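Local coordinates for protein pid-3 (Caenorhabditis elegans, PDB 7OCX), which takes part in piRNA (21U RNA) biogenesis as a subunit of the PETISCO complex, where its RNA recognition motif domain pairs with that of TOFU-6, at residues F27-L32 and Q47-A52. Numbering follows the deposited sequence.
Sequences FGIAQL and QSAVVA
Ile-29 alone carries the helix side of this contact, reaching from helix 26-32 to two small side chains of strand 48-53. Its two branches part company: CD1, at the end of the longer arm, lies 4.0 Å from CB of Ala-49, while the shorter CG2 sits 4.2 Å from CG2 of Val-51. CG1 opposite the carbonyl carbon (chi1 -64°) leaves CG2 opposite the backbone N, and the side chain straddles two residues that stand on the same face of the strand, two positions apart, with Val-50 between them turned away. Val-51 turns its own CG2 to the isoleucine, and the two side chains run by one another, pointing in opposing senses. Such apolar packing of the first helix onto the antiparallel sheet belongs to the RNA recognition motif, whose beta-alpha-beta-beta-alpha-beta core order this chain follows, with one short extra strand 70-72. Ile-41 of the adjacent strand 38-45 and Tyr-20 both touch Ile-29 and Ala-49, which extends the apolar cluster, and Val-51 also rests on Leu-15 and Ile-17 of strand 14-18. Nearby, Ala-30 and Phe-27 pack instead against Phe-27 and Ala-30 of a second copy of this protein, where Gln-31 NE2 hydrogen-bonds to Ala-30 O of that copy, and the reverse pair forms as well.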
# COMPACT_ATOMS: atom_id res chain seq x y z
N PHE B 27 -8.05 -0.58 6.08
CA PHE B 27 -7.33 0.06 5.01
C PHE B 27 -5.84 -0.26 5.07
O PHE B 27 -5.19 -0.44 4.04
CB PHE B 27 -7.55 1.56 5.10
CG PHE B 27 -8.93 1.99 4.74
CD1 PHE B 27 -9.41 1.81 3.47
CD2 PHE B 27 -9.74 2.60 5.65
CE1 PHE B 27 -10.66 2.26 3.11
CE2 PHE B 27 -11.01 3.04 5.30
CZ PHE B 27 -11.46 2.87 4.03
N GLY B 28 -5.29 -0.35 6.28
CA GLY B 28 -3.88 -0.65 6.41
C GLY B 28 -3.54 -2.06 5.95
O GLY B 28 -2.47 -2.28 5.38
N ILE B 29 -4.45 -3.01 6.19
CA ILE B 29 -4.28 -4.37 5.69
C ILE B 29 -4.31 -4.36 4.17
O ILE B 29 -3.47 -4.98 3.51
CB ILE B 29 -5.36 -5.29 6.30
CG1 ILE B 29 -5.18 -5.39 7.82
CG2 ILE B 29 -5.32 -6.67 5.63
CD1 ILE B 29 -6.36 -5.99 8.51
N ALA B 30 -5.23 -3.59 3.58
CA ALA B 30 -5.24 -3.47 2.12
C ALA B 30 -3.93 -2.89 1.60
O ALA B 30 -3.44 -3.29 0.53
CB ALA B 30 -6.43 -2.63 1.68
N GLN B 31 -3.35 -1.91 2.32
CA GLN B 31 -2.09 -1.31 1.91
C GLN B 31 -0.96 -2.34 1.90
O GLN B 31 -0.06 -2.27 1.05
CB GLN B 31 -1.76 -0.11 2.80
CG GLN B 31 -2.73 1.09 2.61
CD GLN B 31 -2.46 2.21 3.60
OE1 GLN B 31 -2.26 1.96 4.78
NE2 GLN B 31 -2.57 3.46 3.14
N LEU B 32 -0.98 -3.31 2.82
CA LEU B 32 0.03 -4.37 2.81
C LEU B 32 0.00 -5.17 1.50
O LEU B 32 1.03 -5.73 1.08
CB LEU B 32 -0.19 -5.33 3.97
CG LEU B 32 -0.03 -4.82 5.41
CD1 LEU B 32 -0.45 -5.93 6.38
CD2 LEU B 32 1.38 -4.36 5.60
N GLN B 47 -4.04 -9.17 14.77
CA GLN B 47 -2.98 -9.35 13.79
C GLN B 47 -3.32 -10.40 12.73
O GLN B 47 -2.42 -11.08 12.23
CB GLN B 47 -1.67 -9.73 14.47
CG GLN B 47 -1.27 -8.84 15.61
CD GLN B 47 0.04 -9.25 16.21
OE1 GLN B 47 0.08 -9.84 17.29
NE2 GLN B 47 1.14 -8.94 15.53
N SER B 48 -4.60 -10.55 12.40
CA SER B 48 -4.98 -11.52 11.38
C SER B 48 -6.28 -11.09 10.72
O SER B 48 -7.15 -10.47 11.36
CB SER B 48 -5.14 -12.95 11.93
OG SER B 48 -6.19 -13.07 12.87
N ALA B 49 -6.42 -11.45 9.45
CA ALA B 49 -7.65 -11.16 8.73
C ALA B 49 -7.83 -12.17 7.61
O ALA B 49 -6.92 -12.93 7.26
CB ALA B 49 -7.64 -9.74 8.17
N VAL B 50 -9.04 -12.20 7.07
CA VAL B 50 -9.34 -12.92 5.84
C VAL B 50 -9.71 -11.89 4.78
O VAL B 50 -10.51 -10.99 5.04
CB VAL B 50 -10.47 -13.96 6.04
CG1 VAL B 50 -10.83 -14.50 4.67
CG2 VAL B 50 -10.06 -15.09 7.00
N VAL B 51 -9.11 -12.01 3.59
CA VAL B 51 -9.20 -10.96 2.57
C VAL B 51 -9.74 -11.57 1.30
O VAL B 51 -9.28 -12.63 0.87
CB VAL B 51 -7.83 -10.32 2.30
CG1 VAL B 51 -7.92 -9.31 1.18
CG2 VAL B 51 -7.28 -9.75 3.58
N ALA B 52 -10.71 -10.90 0.68
CA ALA B 52 -11.18 -11.29 -0.65
C ALA B 52 -10.49 -10.38 -1.66
O ALA B 52 -10.63 -9.16 -1.60
CB ALA B 52 -12.70 -11.19 -0.75